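Local coordinates for capsular polysaccharide export system protein KpsC (Thermosulfurimonas dismutans, PDB 6MGB) that probably transfers Kdo in beta-2,4 linkage from a CMP-activated donor during assembly of the glycolipid anchor that carries Gram-negative bacterial capsules, at residues Arg16-Leu19 with His24-Val27; Val96-Asp101 with Leu298-Tyr303; Leu130-Asp135 with Asp316-Leu321. All coordinates share one frame; numbering follows the deposited sequence.

Contact 1. Residues Arg16-Leu19 with His24-Val27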
ATOM      1  N   ARG A  16      14.465  -7.863  16.506  1.00 46.97           N
ATOM      2  CA  ARG A  16      13.477  -8.784  17.053  1.00 47.09           C
ATOM      3  C   ARG A  16      12.056  -8.252  16.933  1.00 42.58           C
ATOM      4  O   ARG A  16      11.109  -8.997  17.208  1.00 43.91           O
ATOM      5  CB  ARG A  16      13.787  -9.080  18.521  1.00 49.72           C
ATOM      6  CG  ARG A  16      15.133  -9.739  18.757  1.00 61.06           C
ATOM      7  CD  ARG A  16      15.249 -10.239  20.186  1.00 66.06           C
ATOM      8  NE  ARG A  16      16.521 -10.908  20.440  1.00 71.95           N
ATOM      9  CZ  ARG A  16      16.810 -12.147  20.052  1.00 61.10           C
ATOM     10  NH1 ARG A  16      15.922 -12.862  19.373  1.00 63.79           N
ATOM     11  NH2 ARG A  16      17.994 -12.671  20.336  1.00 68.34           N
ATOM     12  N   GLN A  17      11.885  -6.992  16.527  1.00 45.73           N
ATOM     13  CA  GLN A  17      10.543  -6.436  16.437  0.53 46.80           C
ATOM     14  C   GLN A  17       9.737  -7.046  15.298  1.00 43.76           C
ATOM     15  O   GLN A  17       8.504  -7.049  15.366  1.00 42.15           O
ATOM     16  CB  GLN A  17      10.616  -4.915  16.282  0.53 48.05           C
ATOM     17  CG  GLN A  17      11.206  -4.203  17.494  0.53 52.38           C
ATOM     18  CD  GLN A  17      10.471  -4.527  18.783  0.53 45.49           C
ATOM     19  OE1 GLN A  17      11.068  -5.005  19.748  0.53 45.27           O
ATOM     20  NE2 GLN A  17       9.169  -4.266  18.804  0.53 51.60           N
ATOM     21  N   ILE A  18      10.394  -7.579  14.265  1.00 44.70           N
ATOM     22  CA  ILE A  18       9.653  -8.186  13.161  1.00 45.44           C
ATOM     23  C   ILE A  18       8.867  -9.393  13.658  1.00 40.06           C
ATOM     24  O   ILE A  18       7.648  -9.484  13.471  1.00 37.32           O
ATOM     25  CB  ILE A  18      10.603  -8.571  12.012  1.00 40.21           C
ATOM     26  CG1 ILE A  18      11.420  -7.356  11.558  1.00 43.66           C
ATOM     27  CG2 ILE A  18       9.800  -9.146  10.844  1.00 44.42           C
ATOM     28  CD1 ILE A  18      12.372  -7.633  10.403  1.00 42.04           C
ATOM     29  N   LEU A  19       9.555 -10.339  14.302  1.00 41.63           N
ATOM     30  CA  LEU A  19       8.877 -11.535  14.791  1.00 43.90           C
ATOM     31  C   LEU A  19       7.881 -11.199  15.891  1.00 48.66           C
ATOM     32  O   LEU A  19       6.889 -11.916  16.067  1.00 47.35           O
ATOM     33  CB  LEU A  19       9.905 -12.550  15.292  1.00 45.21           C
ATOM     34  CG  LEU A  19       9.381 -13.931  15.696  1.00 53.69           C
ATOM     35  CD1 LEU A  19       8.573 -14.577  14.576  1.00 46.92           C
ATOM     36  CD2 LEU A  19      10.540 -14.832  16.092  1.00 50.25           C
ATOM     37  N   HIS A  24       3.586 -15.109  12.820  1.00 42.14           N
ATOM     38  CA  HIS A  24       3.611 -16.056  11.712  1.00 43.68           C
ATOM     39  C   HIS A  24       4.638 -15.688  10.644  1.00 40.74           C
ATOM     40  O   HIS A  24       4.487 -16.095   9.486  1.00 39.14           O
ATOM     41  CB  HIS A  24       2.220 -16.162  11.080  1.00 48.19           C
ATOM     42  CG  HIS A  24       1.229 -16.910  11.918  1.00 60.94           C
ATOM     43  ND1 HIS A  24      -0.132 -16.799  11.735  1.00 59.42           N
ATOM     44  CD2 HIS A  24       1.401 -17.785  12.938  1.00 56.72           C
ATOM     45  CE1 HIS A  24      -0.757 -17.569  12.607  1.00 61.88           C
ATOM     46  NE2 HIS A  24       0.150 -18.178  13.348  1.00 60.24           N
ATOM     47  N   LEU A  25       5.677 -14.935  11.011  1.00 36.03           N
ATOM     48  CA  LEU A  25       6.655 -14.469  10.033  1.00 34.68           C
ATOM     49  C   LEU A  25       7.199 -15.622   9.197  1.00 35.62           C
ATOM     50  O   LEU A  25       7.234 -15.548   7.964  1.00 32.37           O
ATOM     51  CB  LEU A  25       7.791 -13.739  10.749  1.00 32.88           C
ATOM     52  CG  LEU A  25       8.978 -13.311   9.882  1.00 35.92           C
ATOM     53  CD1 LEU A  25       8.565 -12.223   8.902  1.00 34.06           C
ATOM     54  CD2 LEU A  25      10.129 -12.848  10.758  1.00 43.55           C
ATOM     55  N   GLU A  26       7.633 -16.699   9.854  1.00 35.84           N
ATOM     56  CA  GLU A  26       8.256 -17.799   9.122  1.00 36.98           C
ATOM     57  C   GLU A  26       7.276 -18.473   8.174  1.00 38.87           C
ATOM     58  O   GLU A  26       7.689 -19.029   7.150  1.00 34.55           O
ATOM     59  CB  GLU A  26       8.834 -18.823  10.097  1.00 51.24           C
ATOM     60  CG  GLU A  26      10.030 -18.311  10.871  1.00 51.52           C
ATOM     61  CD  GLU A  26      10.750 -19.419  11.615  1.00 58.71           C
ATOM     62  OE1 GLU A  26      10.189 -20.528  11.700  1.00 63.52           O
ATOM     63  OE2 GLU A  26      11.885 -19.193  12.083  1.00 54.66           O
ATOM     64  N   VAL A  27       5.982 -18.447   8.496  1.00 35.51           N
ATOM     65  CA  VAL A  27       4.986 -18.976   7.572  1.00 35.55           C
ATOM     66  C   VAL A  27       4.918 -18.110   6.321  1.00 26.41           C
ATOM     67  O   VAL A  27       4.870 -18.621   5.197  1.00 32.36           O
ATOM     68  CB  VAL A  27       3.615 -19.084   8.268  1.00 39.55           C
ATOM     69  CG1 VAL A  27       2.546 -19.553   7.288  1.00 43.55           C
ATOM     70  CG2 VAL A  27       3.696 -20.033   9.458  1.00 37.22           C
TER

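Contact 2. Residues Val96-Asp101 with Leu298-Tyr303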
ATOM      1  N   VAL A  96      13.516  -7.830  -4.722  1.00 28.35           N
ATOM      2  CA  VAL A  96      14.074  -6.983  -5.771  1.00 24.03           C
ATOM      3  C   VAL A  96      14.229  -5.566  -5.233  1.00 27.30           C
ATOM      4  O   VAL A  96      15.332  -5.008  -5.217  1.00 27.61           O
ATOM      5  CB  VAL A  96      13.180  -7.006  -7.026  1.00 26.05           C
ATOM      6  CG1 VAL A  96      13.660  -6.001  -8.062  1.00 26.07           C
ATOM      7  CG2 VAL A  96      13.147  -8.409  -7.619  1.00 28.10           C
ATOM      8  N   GLY A  97      13.119  -4.977  -4.802  1.00 21.56           N
ATOM      9  CA  GLY A  97      13.114  -3.659  -4.204  1.00 31.49           C
ATOM     10  C   GLY A  97      11.968  -3.547  -3.222  1.00 33.91           C
ATOM     11  O   GLY A  97      11.846  -4.379  -2.318  1.00 22.46           O
ATOM     12  N   ILE A  98      11.118  -2.532  -3.381  1.00 22.43           N
ATOM     13  CA  ILE A  98       9.864  -2.466  -2.640  1.00 21.40           C
ATOM     14  C   ILE A  98       8.894  -1.595  -3.424  1.00 22.68           C
ATOM     15  O   ILE A  98       9.294  -0.663  -4.126  1.00 22.37           O
ATOM     16  CB  ILE A  98      10.070  -1.951  -1.194  1.00 22.14           C
ATOM     17  CG1 ILE A  98       8.822  -2.215  -0.343  1.00 25.74           C
ATOM     18  CG2 ILE A  98      10.420  -0.465  -1.183  1.00 28.91           C
ATOM     19  CD1 ILE A  98       8.444  -3.690  -0.221  1.00 25.67           C
ATOM     20  N   TYR A  99       7.601  -1.906  -3.291  1.00 24.37           N
ATOM     21  CA  TYR A  99       6.613  -1.399  -4.239  1.00 21.33           C
ATOM     22  C   TYR A  99       6.572   0.124  -4.270  1.00 23.07           C
ATOM     23  O   TYR A  99       6.357   0.718  -5.333  1.00 21.73           O
ATOM     24  CB  TYR A  99       5.228  -1.959  -3.911  1.00 25.81           C
ATOM     25  CG  TYR A  99       4.688  -1.559  -2.554  1.00 27.44           C
ATOM     26  CD1 TYR A  99       4.931  -2.338  -1.432  1.00 23.86           C
ATOM     27  CD2 TYR A  99       3.926  -0.406  -2.396  1.00 25.78           C
ATOM     28  CE1 TYR A  99       4.438  -1.978  -0.190  1.00 23.85           C
ATOM     29  CE2 TYR A  99       3.428  -0.040  -1.159  1.00 23.83           C
ATOM     30  CZ  TYR A  99       3.688  -0.830  -0.060  1.00 29.19           C
ATOM     31  OH  TYR A  99       3.195  -0.469   1.174  1.00 27.63           O
ATOM     32  N   TYR A 100       6.753   0.779  -3.123  1.00 23.91           N
ATOM     33  CA  TYR A 100       6.626   2.230  -3.079  1.00 22.62           C
ATOM     34  C   TYR A 100       7.913   2.953  -3.454  1.00 22.90           C
ATOM     35  O   TYR A 100       7.912   4.186  -3.516  1.00 28.99           O
ATOM     36  CB  TYR A 100       6.154   2.696  -1.693  1.00 22.96           C
ATOM     37  CG  TYR A 100       7.013   2.264  -0.522  1.00 21.39           C
ATOM     38  CD1 TYR A 100       8.176   2.948  -0.196  1.00 25.15           C
ATOM     39  CD2 TYR A 100       6.642   1.188   0.273  1.00 26.70           C
ATOM     40  CE1 TYR A 100       8.954   2.560   0.878  1.00 23.75           C
ATOM     41  CE2 TYR A 100       7.413   0.795   1.349  1.00 27.10           C
ATOM     42  CZ  TYR A 100       8.567   1.485   1.648  1.00 27.04           C
ATOM     43  OH  TYR A 100       9.339   1.098   2.721  1.00 28.47           O
ATOM     44  N   ASP A 101       8.995   2.228  -3.722  1.00 23.12           N
ATOM     45  CA  ASP A 101      10.268   2.841  -4.099  1.00 19.93           C
ATOM     46  C   ASP A 101      10.342   2.917  -5.621  1.00 22.52           C
ATOM     47  O   ASP A 101      10.685   1.938  -6.289  1.00 22.80           O
ATOM     48  CB  ASP A 101      11.438   2.053  -3.521  1.00 25.10           C
ATOM     49  CG  ASP A 101      12.783   2.650  -3.891  1.00 38.50           C
ATOM     50  OD1 ASP A 101      12.812   3.667  -4.613  1.00 28.77           O
ATOM     51  OD2 ASP A 101      13.816   2.098  -3.461  1.00 29.91           O
ATOM     52  N   LEU A 298      -3.272  -9.937  -5.905  1.00 26.23           N
ATOM     53  CA  LEU A 298      -3.324 -11.396  -5.906  1.00 23.92           C
ATOM     54  C   LEU A 298      -1.935 -12.034  -5.894  1.00 29.19           C
ATOM     55  O   LEU A 298      -1.667 -12.923  -5.079  1.00 31.22           O
ATOM     56  CB  LEU A 298      -4.123 -11.899  -7.114  1.00 26.02           C
ATOM     57  CG  LEU A 298      -5.622 -12.100  -6.880  1.00 29.17           C
ATOM     58  CD1 LEU A 298      -6.341 -10.766  -6.751  1.00 30.11           C
ATOM     59  CD2 LEU A 298      -6.231 -12.936  -7.996  1.00 30.58           C
ATOM     60  N   LEU A 299      -1.042 -11.596  -6.782  1.00 23.51           N
ATOM     61  CA  LEU A 299       0.255 -12.248  -6.946  1.00 26.19           C
ATOM     62  C   LEU A 299       1.319 -11.725  -5.987  1.00 25.08           C
ATOM     63  O   LEU A 299       2.110 -12.510  -5.451  1.00 22.48           O
ATOM     64  CB  LEU A 299       0.754 -12.068  -8.380  1.00 24.32           C
ATOM     65  CG  LEU A 299      -0.159 -12.556  -9.508  1.00 37.93           C
ATOM     66  CD1 LEU A 299       0.567 -12.460 -10.841  1.00 34.11           C
ATOM     67  CD2 LEU A 299      -0.643 -13.978  -9.260  1.00 43.99           C
ATOM     68  N   TYR A 300       1.361 -10.407  -5.769  1.00 23.50           N
ATOM     69  CA  TYR A 300       2.502  -9.807  -5.081  1.00 21.32           C
ATOM     70  C   TYR A 300       2.516 -10.139  -3.593  1.00 37.92           C
ATOM     71  O   TYR A 300       3.558 -10.598  -3.097  1.00 24.13           O
ATOM     72  CB  TYR A 300       2.506  -8.298  -5.354  1.00 25.86           C
ATOM     73  CG  TYR A 300       3.638  -7.484  -4.768  1.00 19.79           C
ATOM     74  CD1 TYR A 300       4.970  -7.780  -5.040  1.00 22.70           C
ATOM     75  CD2 TYR A 300       3.364  -6.368  -3.984  1.00 26.40           C
ATOM     76  CE1 TYR A 300       5.993  -7.007  -4.514  1.00 22.69           C
ATOM     77  CE2 TYR A 300       4.373  -5.594  -3.458  1.00 24.13           C
ATOM     78  CZ  TYR A 300       5.686  -5.914  -3.725  1.00 22.53           C
ATOM     79  OH  TYR A 300       6.691  -5.130  -3.200  1.00 22.31           O
ATOM     80  N   PRO A 301       1.435  -9.962  -2.838  1.00 24.95           N
ATOM     81  CA  PRO A 301       1.486 -10.254  -1.403  1.00 24.56           C
ATOM     82  C   PRO A 301       1.413 -11.747  -1.121  1.00 26.26           C
ATOM     83  O   PRO A 301       0.956 -12.545  -1.941  1.00 28.79           O
ATOM     84  CB  PRO A 301       0.247  -9.537  -0.846  1.00 24.66           C
ATOM     85  CG  PRO A 301      -0.324  -8.736  -1.998  1.00 24.64           C
ATOM     86  CD  PRO A 301       0.108  -9.461  -3.224  1.00 26.31           C
ATOM     87  N   ARG A 302       1.871 -12.111   0.074  1.00 30.25           N
ATOM     88  CA  ARG A 302       1.763 -13.477   0.575  1.00 29.72           C
ATOM     89  C   ARG A 302       0.664 -13.524   1.628  1.00 28.59           C
ATOM     90  O   ARG A 302       0.741 -12.829   2.647  1.00 25.20           O
ATOM     91  CB  ARG A 302       3.091 -13.955   1.161  1.00 32.25           C
ATOM     92  CG  ARG A 302       4.255 -13.803   0.205  1.00 33.85           C
ATOM     93  CD  ARG A 302       5.489 -14.525   0.699  1.00 43.20           C
ATOM     94  NE  ARG A 302       6.590 -14.404  -0.250  1.00 34.70           N
ATOM     95  CZ  ARG A 302       7.762 -15.016  -0.124  1.00 45.80           C
ATOM     96  NH1 ARG A 302       7.997 -15.804   0.918  1.00 37.64           N
ATOM     97  NH2 ARG A 302       8.701 -14.841  -1.043  1.00 38.90           N
ATOM     98  N   TYR A 303      -0.353 -14.340   1.379  1.00 27.51           N
ATOM     99  CA  TYR A 303      -1.507 -14.440   2.257  1.00 21.92           C
ATOM    100  C   TYR A 303      -1.433 -15.694   3.114  1.00 27.86           C
ATOM    101  O   TYR A 303      -0.947 -16.741   2.679  1.00 29.04           O
ATOM    102  CB  TYR A 303      -2.807 -14.464   1.446  1.00 29.00           C
ATOM    103  CG  TYR A 303      -3.116 -13.167   0.741  1.00 26.80           C
ATOM    104  CD1 TYR A 303      -3.847 -12.174   1.374  1.00 30.89           C
ATOM    105  CD2 TYR A 303      -2.681 -12.935  -0.557  1.00 26.84           C
ATOM    106  CE1 TYR A 303      -4.131 -10.980   0.743  1.00 32.89           C
ATOM    107  CE2 TYR A 303      -2.963 -11.748  -1.201  1.00 25.86           C
ATOM    108  CZ  TYR A 303      -3.688 -10.772  -0.544  1.00 26.21           C
ATOM    109  OH  TYR A 303      -3.975  -9.586  -1.176  1.00 23.48           O
TER

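Contact 3. Residues Leu130-Asp135 with Asp316-Leu321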
ATOM      1  N   LEU A 130     -11.937  -8.658  -6.966  1.00 26.95           N
ATOM      2  CA  LEU A 130     -12.236  -7.234  -7.069  1.00 30.89           C
ATOM      3  C   LEU A 130     -13.704  -6.959  -6.765  1.00 33.39           C
ATOM      4  O   LEU A 130     -14.030  -6.007  -6.046  1.00 32.06           O
ATOM      5  CB  LEU A 130     -11.863  -6.725  -8.462  1.00 26.78           C
ATOM      6  CG  LEU A 130     -12.103  -5.242  -8.752  1.00 32.27           C
ATOM      7  CD1 LEU A 130     -11.318  -4.352  -7.795  1.00 36.12           C
ATOM      8  CD2 LEU A 130     -11.733  -4.933 -10.194  1.00 36.26           C
ATOM      9  N   LYS A 131     -14.608  -7.787  -7.293  1.00 29.03           N
ATOM     10  CA  LYS A 131     -16.027  -7.591  -7.020  1.00 32.67           C
ATOM     11  C   LYS A 131     -16.326  -7.739  -5.533  1.00 28.14           C
ATOM     12  O   LYS A 131     -17.077  -6.942  -4.961  1.00 33.75           O
ATOM     13  CB  LYS A 131     -16.866  -8.576  -7.835  1.00 37.64           C
ATOM     14  CG  LYS A 131     -18.357  -8.491  -7.543  1.00 49.97           C
ATOM     15  CD  LYS A 131     -19.170  -9.417  -8.429  1.00 49.57           C
ATOM     16  CE  LYS A 131     -20.613  -9.500  -7.950  1.00 58.39           C
ATOM     17  NZ  LYS A 131     -21.235  -8.155  -7.791  1.00 58.77           N
ATOM     18  N   LEU A 132     -15.749  -8.757  -4.888  1.00 31.42           N
ATOM     19  CA  LEU A 132     -15.982  -8.954  -3.461  1.00 34.07           C
ATOM     20  C   LEU A 132     -15.487  -7.762  -2.651  1.00 31.15           C
ATOM     21  O   LEU A 132     -16.162  -7.309  -1.720  1.00 30.00           O
ATOM     22  CB  LEU A 132     -15.302 -10.243  -2.994  1.00 31.04           C
ATOM     23  CG  LEU A 132     -15.983 -11.556  -3.391  1.00 38.53           C
ATOM     24  CD1 LEU A 132     -15.047 -12.733  -3.172  1.00 33.51           C
ATOM     25  CD2 LEU A 132     -17.275 -11.758  -2.608  1.00 39.74           C
ATOM     26  N   ILE A 133     -14.309  -7.236  -2.994  1.00 31.15           N
ATOM     27  CA  ILE A 133     -13.759  -6.098  -2.263  1.00 29.88           C
ATOM     28  C   ILE A 133     -14.646  -4.872  -2.439  1.00 32.02           C
ATOM     29  O   ILE A 133     -14.896  -4.127  -1.484  1.00 28.49           O
ATOM     30  CB  ILE A 133     -12.312  -5.828  -2.715  1.00 22.08           C
ATOM     31  CG1 ILE A 133     -11.392  -6.940  -2.202  1.00 26.32           C
ATOM     32  CG2 ILE A 133     -11.828  -4.467  -2.225  1.00 27.92           C
ATOM     33  CD1 ILE A 133     -10.006  -6.934  -2.812  1.00 31.58           C
ATOM     34  N   ARG A 134     -15.129  -4.638  -3.659  1.00 30.76           N
ATOM     35  CA  ARG A 134     -16.023  -3.510  -3.906  0.54 38.13           C
ATOM     36  C   ARG A 134     -17.341  -3.684  -3.163  1.00 41.85           C
ATOM     37  O   ARG A 134     -17.814  -2.766  -2.482  1.00 34.05           O
ATOM     38  CB  ARG A 134     -16.280  -3.366  -5.407  0.54 38.74           C
ATOM     39  CG  ARG A 134     -15.086  -2.897  -6.220  0.54 39.06           C
ATOM     40  CD  ARG A 134     -15.347  -3.073  -7.709  0.54 43.94           C
ATOM     41  NE  ARG A 134     -14.356  -2.392  -8.537  0.54 33.76           N
ATOM     42  CZ  ARG A 134     -14.288  -2.494  -9.860  0.54 36.59           C
ATOM     43  NH1 ARG A 134     -13.354  -1.833 -10.530  0.54 30.67           N
ATOM     44  NH2 ARG A 134     -15.150  -3.259 -10.519  0.54 47.06           N
ATOM     45  N   ASP A 135     -17.953  -4.863  -3.289  1.00 32.91           N
ATOM     46  CA  ASP A 135     -19.270  -5.085  -2.699  1.00 40.52           C
ATOM     47  C   ASP A 135     -19.236  -4.974  -1.180  1.00 37.50           C
ATOM     48  O   ASP A 135     -20.146  -4.394  -0.574  1.00 41.43           O
ATOM     49  CB  ASP A 135     -19.807  -6.452  -3.122  1.00 35.76           C
ATOM     50  CG  ASP A 135     -20.214  -6.492  -4.583  1.00 45.99           C
ATOM     51  OD1 ASP A 135     -20.184  -5.429  -5.240  1.00 55.23           O
ATOM     52  OD2 ASP A 135     -20.564  -7.586  -5.075  1.00 46.65           O
ATOM     53  N   ASP A 316      -9.018 -16.309   1.140  1.00 29.26           N
ATOM     54  CA  ASP A 316      -9.060 -16.683   2.550  1.00 30.51           C
ATOM     55  C   ASP A 316      -9.161 -15.449   3.437  1.00 30.37           C
ATOM     56  O   ASP A 316      -9.903 -15.442   4.427  1.00 33.69           O
ATOM     57  CB  ASP A 316      -7.822 -17.500   2.917  1.00 29.01           C
ATOM     58  CG  ASP A 316      -7.729 -18.798   2.141  1.00 29.89           C
ATOM     59  OD1 ASP A 316      -8.779 -19.438   1.921  1.00 31.82           O
ATOM     60  OD2 ASP A 316      -6.606 -19.174   1.750  1.00 29.64           O
ATOM     61  N   VAL A 317      -8.423 -14.391   3.096  1.00 29.41           N
ATOM     62  CA  VAL A 317      -8.461 -13.172   3.896  1.00 29.59           C
ATOM     63  C   VAL A 317      -9.766 -12.422   3.667  1.00 35.06           C
ATOM     64  O   VAL A 317     -10.357 -11.881   4.609  1.00 42.16           O
ATOM     65  CB  VAL A 317      -7.227 -12.302   3.583  1.00 28.88           C
ATOM     66  CG1 VAL A 317      -7.404 -10.882   4.106  1.00 31.84           C
ATOM     67  CG2 VAL A 317      -5.982 -12.933   4.191  1.00 28.82           C
ATOM     68  N   ILE A 318     -10.241 -12.374   2.419  1.00 25.06           N
ATOM     69  CA  ILE A 318     -11.520 -11.725   2.142  1.00 33.14           C
ATOM     70  C   ILE A 318     -12.622 -12.362   2.980  1.00 39.19           C
ATOM     71  O   ILE A 318     -13.354 -11.675   3.700  1.00 41.24           O
ATOM     72  CB  ILE A 318     -11.843 -11.785   0.637  1.00 33.91           C
ATOM     73  CG1 ILE A 318     -10.872 -10.896  -0.144  1.00 28.88           C
ATOM     74  CG2 ILE A 318     -13.285 -11.343   0.378  1.00 39.24           C
ATOM     75  CD1 ILE A 318     -11.033 -10.961  -1.652  1.00 31.36           C
ATOM     76  N   ASN A 319     -12.752 -13.689   2.902  1.00 36.07           N
ATOM     77  CA  ASN A 319     -13.773 -14.374   3.688  1.00 39.21           C
ATOM     78  C   ASN A 319     -13.625 -14.083   5.174  1.00 44.01           C
ATOM     79  O   ASN A 319     -14.626 -14.002   5.894  1.00 38.58           O
ATOM     80  CB  ASN A 319     -13.712 -15.881   3.434  1.00 42.00           C
ATOM     81  CG  ASN A 319     -14.384 -16.281   2.134  1.00 59.09           C
ATOM     82  OD1 ASN A 319     -15.232 -15.557   1.611  1.00 53.32           O
ATOM     83  ND2 ASN A 319     -14.013 -17.443   1.608  1.00 58.61           N
ATOM     84  N   HIS A 320     -12.390 -13.919   5.652  1.00 42.15           N
ATOM     85  CA  HIS A 320     -12.180 -13.575   7.054  1.00 45.07           C
ATOM     86  C   HIS A 320     -12.620 -12.145   7.342  1.00 46.14           C
ATOM     87  O   HIS A 320     -13.219 -11.874   8.390  1.00 44.83           O
ATOM     88  CB  HIS A 320     -10.709 -13.767   7.422  1.00 40.08           C
ATOM     89  CG  HIS A 320     -10.396 -13.447   8.850  1.00 47.57           C
ATOM     90  ND1 HIS A 320      -9.765 -12.282   9.230  1.00 48.39           N
ATOM     91  CD2 HIS A 320     -10.628 -14.139   9.991  1.00 40.19           C
ATOM     92  CE1 HIS A 320      -9.620 -12.270  10.543  1.00 39.11           C
ATOM     93  NE2 HIS A 320     -10.135 -13.385  11.028  1.00 46.65           N
ATOM     94  N   LEU A 321     -12.335 -11.217   6.426  1.00 44.03           N
ATOM     95  CA  LEU A 321     -12.717  -9.824   6.642  1.00 50.08           C
ATOM     96  C   LEU A 321     -14.227  -9.641   6.597  1.00 54.46           C
ATOM     97  O   LEU A 321     -14.761  -8.758   7.278  1.00 60.11           O
ATOM     98  CB  LEU A 321     -12.045  -8.926   5.603  1.00 48.63           C
ATOM     99  CG  LEU A 321     -10.522  -8.788   5.687  1.00 53.95           C
ATOM    100  CD1 LEU A 321     -10.011  -7.931   4.540  1.00 49.13           C
ATOM    101  CD2 LEU A 321     -10.090  -8.199   7.021  1.00 49.96           C
TER

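Contact 1. Residues Arg16-Leu19 with His24-Val27
L25 leads the first turn of helix 25-29 into the side of helix 17-21, where L19 and I18 receive it. Its CB is directed toward that helix, and the contact begins there, CB lying 4.0 Å from CD1 of L19. From there CG sits anti to the backbone N (chi1 174°), a setting that carries the isobutyl end past L19 and over to I18. Both methyls of L25 then converge on a single carbon: CD2 is 3.7 Å from CG2 of I18, and CD1 is 3.8 Å from that same CG2. The branch of I18 thus rests against the fork of the leucine, the two side chains meeting at a slant. L19 reaches in with CD1 alone and lies on the solvent side, whereas I18 and L25 are buried. No hydrogen bond joins the two segments; the contact is purely aliphatic. H24 holds the N-cap position of helix 25-29, with V27 N giving only a weak bond to H24 O.

The two short helices form the connection of a beta-alpha-beta crossover between the neighbouring parallel strands 11-13 and 33-35. E26 OE2 accepts a hydrogen bond from the backbone N of V33 at the start of the second strand, and R16 makes a cation-pi contact with Y35, so that E26 of helix 25-29 and R16, next to helix 17-21, both reach that edge strand.

Contact 2. Residues Val96-Asp101 with Leu298-Tyr303
The hydroxyl end of Y300 is driven into the turn that carries I98 and Y99. Its OH lies 3.7 Å from CD1 of I98 and 3.6 Å from CB of Y99, and behind it CE2 of Y300 comes within 3.8 Å of the same Y99 CB. The two tyrosine side chains cross at about a right angle: the Y300 hydroxyl lies at the edge of the Y99 ring, near its plane, while Y99 CD1 stands in turn at the edge of the Y300 ring. A chi1 of -178° turns the Y300 ring away from its own backbone N and toward the I98-D101 turn. The Y99 side chain lies about 6 Å from the bound CMP.

A second layer fixes the turn. I98 to D101 form a type I beta turn, closed by the bond from D101 N to I98 O at 2.9 Å. Within it, I98 CG2 sits 3.8 Å above the centre of the Y100 ring, and Y100 CD2 lies over the rim of one face of Y99. F76 adds an edge-to-face partner to Y99, and I92 and L108 touch both Y99 and Y300. D94 links the two sides: its OD2 is hydrogen-bonded to the Y300 hydroxyl, while its OD1 accepts hydrogen bonds from the backbone N of both V96 and G97.

A phenylalanine in place of Y300 would probably leave D94 OD2 without this partner and open a small gap beside I98 and Y99 CB. The buried phenol is thus served at both levels: its hydroxyl has a polar partner in D94, while its ring carbons pack on Y99.

Contact 3. Residues Leu130-Asp135 with Asp316-Leu321
I318 rests against both L132 and I133 where helix 314-322 packs on helix 120-135. This is a helix-helix contact of a GT-B glycosyltransferase: helix 314-322 follows the return of the chain from the six-stranded parallel sheet, through helix 289-299 and strands 302-305 and 310-312 of the seven-stranded one, whereas helix 120-135 comes before that parallel sheet.

The CB of I318 is directed at the other helix, and its two branches take different partners. CG2, placed anti to the backbone N by a chi1 of -69°, meets L132, lying 4.1 Å from L132 CB and 4.2 Å from L132 CD1. These two side chains pass at a slant. The longer arm of I318 goes to I133 instead, its CD1 lying 4.1 Å from I133 CG1, and here the two isoleucines cross at about a right angle. I133 starts from a CB set to one side of the facing helix, and its CG1 makes the approach. The approaches are all loose van der Waals distances, and no polar bond joins the segments.

I133 and I318 are buried, with L132 nearer the solvent. Beyond I133 lie F293 of helix 289-299 and M255 of helix 248-255.

K131 and D135 are on the exposed side of helix 120-135. One turn apart, K131 NZ bridges to D135 OD2 at 2.9 Å, meeting the carboxylate on its syn side.

Contacts 2 and 3 touch directly, their centres 19 Å apart: Y303 CD1 meets V317 CG2 at 3.6 Å, so strand 302-305 and helix 314-322 join them. Along the chain their segments alternate, each pairing a part before the parallel sheet with a part after it. Contact 1 closes before either opens and touches neither; its centre is 17 Å from that of contact 2 and 25 Å from that of contact 3. It also lies away from the CMP site. Contact 2 is nearer the ligand, with the Y99 side chain about 5 Å from that of the CMP-binding Q248 and about 7 Å from the magnesium ion, whereas the I133 side chain of contact 3 is about 10 Å from CMP.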